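PDB 5C2V: hydrazine synthase subunit beta from Candidatus Kuenenia stuttgartiensis, which forms part of the hydrazine synthase complex, which condenses nitric oxide with ammonium to hydrazine, and may modulate passage of the hydroxylamine intermediate between two active sites. Local coordinates for residues R291-Q295 and E296-Y300; D299-R302 and D303-G306. One frame throughout, in Å; residues are numbered along the deposited sequence.

Contact 1: R291-Q295 and E296-Y300; sequences RSSTQ and EELDY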
ATOM      1  N   ARG B 291      -4.914  33.186   5.364  1.00 52.38           N
ATOM      2  CA  ARG B 291      -5.749  33.161   6.563  1.00 58.11           C
ATOM      3  C   ARG B 291      -5.778  31.786   7.227  1.00 45.99           C
ATOM      4  O   ARG B 291      -5.852  31.682   8.451  1.00 41.41           O
ATOM      5  CB  ARG B 291      -7.180  33.593   6.229  1.00 61.78           C
ATOM      6  CG  ARG B 291      -7.307  34.991   5.647  1.00 61.68           C
ATOM      7  CD  ARG B 291      -8.769  35.363   5.452  1.00 64.07           C
ATOM      8  NE  ARG B 291      -8.956  36.427   4.470  1.00 62.51           N
ATOM      9  CZ  ARG B 291      -9.341  36.223   3.213  1.00 70.20           C
ATOM     10  NH1 ARG B 291      -9.585  34.992   2.783  1.00 53.82           N
ATOM     11  NH2 ARG B 291      -9.486  37.251   2.387  1.00 74.42           N
ATOM     12  N   SER B 292      -5.718  30.734   6.416  1.00 35.60           N
ATOM     13  CA  SER B 292      -5.886  29.373   6.917  1.00 53.44           C
ATOM     14  C   SER B 292      -4.566  28.690   7.272  1.00 56.53           C
ATOM     15  O   SER B 292      -4.555  27.524   7.666  1.00 60.56           O
ATOM     16  CB  SER B 292      -6.638  28.525   5.889  1.00 51.55           C
ATOM     17  OG  SER B 292      -5.923  28.449   4.669  1.00 42.73           O
ATOM     18  N   SER B 293      -3.458  29.411   7.135  1.00 47.87           N
ATOM     19  CA  SER B 293      -2.149  28.843   7.442  1.00 42.97           C
ATOM     20  C   SER B 293      -1.426  29.637   8.523  1.00 48.25           C
ATOM     21  O   SER B 293      -1.568  30.857   8.611  1.00 51.01           O
ATOM     22  CB  SER B 293      -1.285  28.780   6.181  1.00 32.87           C
ATOM     23  OG  SER B 293      -1.963  28.121   5.126  1.00 47.74           O
ATOM     24  N   THR B 294      -0.653  28.939   9.349  1.00 43.39           N
ATOM     25  CA  THR B 294       0.180  29.598  10.347  1.00 42.81           C
ATOM     26  C   THR B 294       1.416  30.177   9.667  1.00 60.24           C
ATOM     27  O   THR B 294       1.595  30.020   8.461  1.00 68.56           O
ATOM     28  CB  THR B 294       0.610  28.630  11.467  1.00 51.68           C
ATOM     29  OG1 THR B 294       1.382  27.559  10.909  1.00 60.69           O
ATOM     30  CG2 THR B 294      -0.608  28.055  12.173  1.00 47.21           C
ATOM     31  N   GLN B 295       2.272  30.837  10.439  1.00 51.96           N
ATOM     32  CA  GLN B 295       3.481  31.429   9.879  1.00 52.30           C
ATOM     33  C   GLN B 295       4.478  30.339   9.499  1.00 55.25           C
ATOM     34  O   GLN B 295       5.150  30.428   8.471  1.00 47.83           O
ATOM     35  CB  GLN B 295       4.114  32.410  10.866  1.00 56.10           C
ATOM     36  CG  GLN B 295       5.259  33.223  10.281  1.00 44.48           C
ATOM     37  CD  GLN B 295       4.805  34.158   9.176  1.00 49.75           C
ATOM     38  OE1 GLN B 295       4.326  35.263   9.441  1.00 53.46           O
ATOM     39  NE2 GLN B 295       4.953  33.723   7.931  1.00 45.44           N
ATOM     40  N   GLU B 296       4.560  29.310  10.337  1.00 45.60           N
ATOM     41  CA  GLU B 296       5.439  28.172  10.091  1.00 51.02           C
ATOM     42  C   GLU B 296       5.076  27.464   8.791  1.00 44.03           C
ATOM     43  O   GLU B 296       5.937  27.206   7.945  1.00 56.66           O
ATOM     44  CB  GLU B 296       5.372  27.187  11.259  1.00 49.68           C
ATOM     45  CG  GLU B 296       6.722  26.810  11.846  1.00 83.34           C
ATOM     46  CD  GLU B 296       6.618  25.695  12.870  1.00 89.49           C
ATOM     47  OE1 GLU B 296       5.514  25.127  13.025  1.00 74.67           O
ATOM     48  OE2 GLU B 296       7.639  25.385  13.519  1.00 77.03           O
ATOM     49  N   GLU B 297       3.791  27.159   8.640  1.00 47.75           N
ATOM     50  CA  GLU B 297       3.299  26.450   7.465  1.00 61.48           C
ATOM     51  C   GLU B 297       3.532  27.252   6.189  1.00 46.16           C
ATOM     52  O   GLU B 297       3.879  26.687   5.158  1.00 40.50           O
ATOM     53  CB  GLU B 297       1.810  26.124   7.618  1.00 49.03           C
ATOM     54  CG  GLU B 297       1.159  25.514   6.379  1.00 45.50           C
ATOM     55  CD  GLU B 297       1.620  24.091   6.092  1.00 52.99           C
ATOM     56  OE1 GLU B 297       2.390  23.527   6.897  1.00 59.05           O
ATOM     57  OE2 GLU B 297       1.204  23.535   5.054  1.00 43.16           O
ATOM     58  N   LEU B 298       3.345  28.566   6.264  1.00 48.02           N
ATOM     59  CA  LEU B 298       3.591  29.436   5.119  1.00 48.90           C
ATOM     60  C   LEU B 298       5.076  29.479   4.773  1.00 40.25           C
ATOM     61  O   LEU B 298       5.454  29.436   3.598  1.00 45.77           O
ATOM     62  CB  LEU B 298       3.071  30.848   5.393  1.00 45.20           C
ATOM     63  CG  LEU B 298       1.550  31.018   5.422  1.00 42.56           C
ATOM     64  CD1 LEU B 298       1.173  32.397   5.937  1.00 30.57           C
ATOM     65  CD2 LEU B 298       0.958  30.777   4.041  1.00 23.19           C
ATOM     66  N   ASP B 299       5.911  29.557   5.806  1.00 33.97           N
ATOM     67  CA  ASP B 299       7.357  29.569   5.620  1.00 42.84           C
ATOM     68  C   ASP B 299       7.839  28.274   4.977  1.00 51.73           C
ATOM     69  O   ASP B 299       8.782  28.281   4.186  1.00 46.57           O
ATOM     70  CB  ASP B 299       8.072  29.793   6.955  1.00 45.88           C
ATOM     71  CG  ASP B 299       7.912  31.210   7.471  1.00 48.86           C
ATOM     72  OD1 ASP B 299       7.512  32.091   6.681  1.00 39.74           O
ATOM     73  OD2 ASP B 299       8.190  31.444   8.667  1.00 42.92           O
ATOM     74  N   TYR B 300       7.191  27.164   5.314  1.00 49.51           N
ATOM     75  CA  TYR B 300       7.505  25.893   4.672  1.00 26.49           C
ATOM     76  C   TYR B 300       6.966  25.867   3.243  1.00 34.32           C
ATOM     77  O   TYR B 300       7.569  25.270   2.351  1.00 39.06           O
ATOM     78  CB  TYR B 300       6.933  24.719   5.473  1.00 45.97           C
ATOM     79  CG  TYR B 300       7.140  23.369   4.814  1.00 38.32           C
ATOM     80  CD1 TYR B 300       6.175  22.829   3.972  1.00 26.52           C
ATOM     81  CD2 TYR B 300       8.303  22.641   5.028  1.00 41.96           C
ATOM     82  CE1 TYR B 300       6.362  21.603   3.363  1.00 35.33           C
ATOM     83  CE2 TYR B 300       8.497  21.411   4.425  1.00 37.70           C
ATOM     84  CZ  TYR B 300       7.524  20.899   3.593  1.00 41.45           C
ATOM     85  OH  TYR B 300       7.710  19.676   2.990  1.00 50.78           O
TER
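Leu298 folds back over the backbone that leads into its own helix, and this is the packed, buried part of the contact. Its CG sits 3.7 Å from Ser293 CB, and CD2 reaches the same carbon. The isobutyl group covers the buried serine, whose OG is bonded to the carbonyl of Leu289 in the preceding helix. The backbone closes beneath it: Leu298 N donates to Thr294 O at 3.2 Å, and Asp299 N donates to Gln295 O at 2.9 Å. Thr294 is the N-cap of helix 295-301. Its OG1 is placed between the backbone N and the carbonyl carbon (chi1 61°). There it accepts a weak but nearly straight bond (166° at the hydrogen) from Glu297 N, which engages one amide of the first helical turn. Along another flank, Gln295 and Asp299 bring amide and carboxylate planes to within 18° of each other; the bend at chi2 of Gln295 carries NE2 to 3.3 Å from Asp299 OD1. That bond is weak, and the firmer partners are Val241 O for NE2 and Arg243 for OD1. Thr294 and Glu296 form the more exposed side, although Glu296 also rests on Lys735 of the alpha subunit; only CB of the glutamate comes near Thr294 OG1, at 4.0 Å. Glu297 turns its carboxylate to Arg697 of the alpha subunit.

Contact 2: D299-R302 and D303-G306; sequences DYLR and DDLG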
ATOM      1  N   ASP B 299       5.911  29.557   5.806  1.00 33.97           N
ATOM      2  CA  ASP B 299       7.357  29.569   5.620  1.00 42.84           C
ATOM      3  C   ASP B 299       7.839  28.274   4.977  1.00 51.73           C
ATOM      4  O   ASP B 299       8.782  28.281   4.186  1.00 46.57           O
ATOM      5  CB  ASP B 299       8.072  29.793   6.955  1.00 45.88           C
ATOM      6  CG  ASP B 299       7.912  31.210   7.471  1.00 48.86           C
ATOM      7  OD1 ASP B 299       7.512  32.091   6.681  1.00 39.74           O
ATOM      8  OD2 ASP B 299       8.190  31.444   8.667  1.00 42.92           O
ATOM      9  N   TYR B 300       7.191  27.164   5.314  1.00 49.51           N
ATOM     10  CA  TYR B 300       7.505  25.893   4.672  1.00 26.49           C
ATOM     11  C   TYR B 300       6.966  25.867   3.243  1.00 34.32           C
ATOM     12  O   TYR B 300       7.569  25.270   2.351  1.00 39.06           O
ATOM     13  CB  TYR B 300       6.933  24.719   5.473  1.00 45.97           C
ATOM     14  CG  TYR B 300       7.140  23.369   4.814  1.00 38.32           C
ATOM     15  CD1 TYR B 300       6.175  22.829   3.972  1.00 26.52           C
ATOM     16  CD2 TYR B 300       8.303  22.641   5.028  1.00 41.96           C
ATOM     17  CE1 TYR B 300       6.362  21.603   3.363  1.00 35.33           C
ATOM     18  CE2 TYR B 300       8.497  21.411   4.425  1.00 37.70           C
ATOM     19  CZ  TYR B 300       7.524  20.899   3.593  1.00 41.45           C
ATOM     20  OH  TYR B 300       7.710  19.676   2.990  1.00 50.78           O
ATOM     21  N   LEU B 301       5.829  26.522   3.035  1.00 39.62           N
ATOM     22  CA  LEU B 301       5.148  26.507   1.744  1.00 46.14           C
ATOM     23  C   LEU B 301       5.808  27.430   0.728  1.00 40.23           C
ATOM     24  O   LEU B 301       5.521  27.348  -0.467  1.00 46.35           O
ATOM     25  CB  LEU B 301       3.677  26.895   1.910  1.00 53.42           C
ATOM     26  CG  LEU B 301       2.717  25.797   2.371  1.00 50.26           C
ATOM     27  CD1 LEU B 301       1.315  26.356   2.562  1.00 48.86           C
ATOM     28  CD2 LEU B 301       2.707  24.639   1.386  1.00 55.66           C
ATOM     29  N   ARG B 302       6.684  28.312   1.204  1.00 53.28           N
ATOM     30  CA  ARG B 302       7.408  29.218   0.315  1.00 44.73           C
ATOM     31  C   ARG B 302       8.234  28.447  -0.712  1.00 40.96           C
ATOM     32  O   ARG B 302       8.357  28.863  -1.864  1.00 49.72           O
ATOM     33  CB  ARG B 302       8.317  30.152   1.120  1.00 47.34           C
ATOM     34  CG  ARG B 302       8.991  31.233   0.284  1.00 49.47           C
ATOM     35  CD  ARG B 302      10.485  30.988   0.144  1.00 46.99           C
ATOM     36  NE  ARG B 302      11.234  31.481   1.296  1.00 52.17           N
ATOM     37  CZ  ARG B 302      12.527  31.250   1.501  1.00 45.56           C
ATOM     38  NH1 ARG B 302      13.219  30.525   0.633  1.00 45.93           N
ATOM     39  NH2 ARG B 302      13.129  31.739   2.576  1.00 51.86           N
ATOM     40  N   ASP B 303       8.789  27.316  -0.288  1.00 48.81           N
ATOM     41  CA  ASP B 303       9.645  26.506  -1.146  1.00 41.17           C
ATOM     42  C   ASP B 303       8.886  25.403  -1.877  1.00 44.66           C
ATOM     43  O   ASP B 303       9.489  24.595  -2.582  1.00 42.74           O
ATOM     44  CB  ASP B 303      10.785  25.894  -0.333  1.00 61.37           C
ATOM     45  CG  ASP B 303      11.740  26.939   0.204  1.00 62.90           C
ATOM     46  OD1 ASP B 303      11.710  28.082  -0.300  1.00 38.93           O
ATOM     47  OD2 ASP B 303      12.519  26.620   1.125  1.00 53.35           O
ATOM     48  N   ASP B 304       7.568  25.365  -1.713  1.00 56.51           N
ATOM     49  CA  ASP B 304       6.767  24.378  -2.424  1.00 29.60           C
ATOM     50  C   ASP B 304       6.680  24.822  -3.878  1.00 34.13           C
ATOM     51  O   ASP B 304       6.184  25.908  -4.177  1.00 48.87           O
ATOM     52  CB  ASP B 304       5.374  24.255  -1.799  1.00 53.77           C
ATOM     53  CG  ASP B 304       4.582  23.074  -2.341  1.00 49.55           C
ATOM     54  OD1 ASP B 304       4.919  22.555  -3.427  1.00 51.43           O
ATOM     55  OD2 ASP B 304       3.608  22.666  -1.675  1.00 49.07           O
ATOM     56  N   LEU B 305       7.155  23.974  -4.783  1.00 29.37           N
ATOM     57  CA  LEU B 305       7.259  24.354  -6.186  1.00 40.04           C
ATOM     58  C   LEU B 305       6.053  23.884  -6.994  1.00 39.07           C
ATOM     59  O   LEU B 305       5.982  24.101  -8.204  1.00 46.30           O
ATOM     60  CB  LEU B 305       8.559  23.811  -6.786  1.00 42.56           C
ATOM     61  CG  LEU B 305       9.811  24.555  -6.303  1.00 51.51           C
ATOM     62  CD1 LEU B 305      11.073  24.033  -6.973  1.00 43.86           C
ATOM     63  CD2 LEU B 305       9.669  26.057  -6.520  1.00 27.91           C
ATOM     64  N   GLY B 306       5.117  23.226  -6.319  1.00 53.75           N
ATOM     65  CA  GLY B 306       3.849  22.865  -6.925  1.00 38.02           C
ATOM     66  C   GLY B 306       2.686  23.703  -6.425  1.00 33.36           C
ATOM     67  O   GLY B 306       1.555  23.533  -6.878  1.00 50.45           O
TER
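Arg302 and Asp303, neighbours in sequence, lie side by side and join in a salt bridge, with NH1 of the arginine 3.0 Å from OD1 of the aspartate. Bends at chi2 and chi3 of Arg302 bring its guanidinium alongside the carboxylate, but the two planes stand 74° apart and the hydrogen bond within the pair is weak. Its stronger anionic partner is Glu188, which takes NH2; Arg302 and Glu188 both belong to the trimethyl glycine pocket. One backbone bond closes a turn at the end of the helix. This type I turn runs from Leu301 to Asp304, with Asp304 N donating to Leu301 O at 3.1 Å; the donor stands above the carbonyl plane. Just beyond, Asp304 OD1 accepts from Gly306 N at 3.0 Å, an Asx turn that holds the next bend of the loop. Van der Waals contact is slight: the Leu301 and Asp304 side chains lie side by side, CD2 3.8 Å from OD2, and the Leu301 side chain also touches Leu307. The two turns thus carry the chain from helix 295-301 toward helix 308-311, within the excursion between strands 277-282 and 312-317 of one propeller blade, where the alpha subunit packs against Asp303 and Leu305.

Contact 1 comes first along the chain and marks the start of helix 295-301; contact 2 follows at its other end, so the pair brackets one short helix, with Asp299 and Tyr300 common to both and centres about 10 Å apart. Both belong to the helical insertion between strands 277-282 and 312-317, neighbouring strands of a four-stranded beta-propeller blade, and lie on the same side of the chain's centre. One face of the insertion borders the trimethyl glycine pocket, lined in part by Arg302 and Arg243, the latter paired with Asp299. Other residues meet alpha-subunit chains, Tyr300 through a cation-pi contact with Arg567, so the insertion joins ligand pocket and subunit interface.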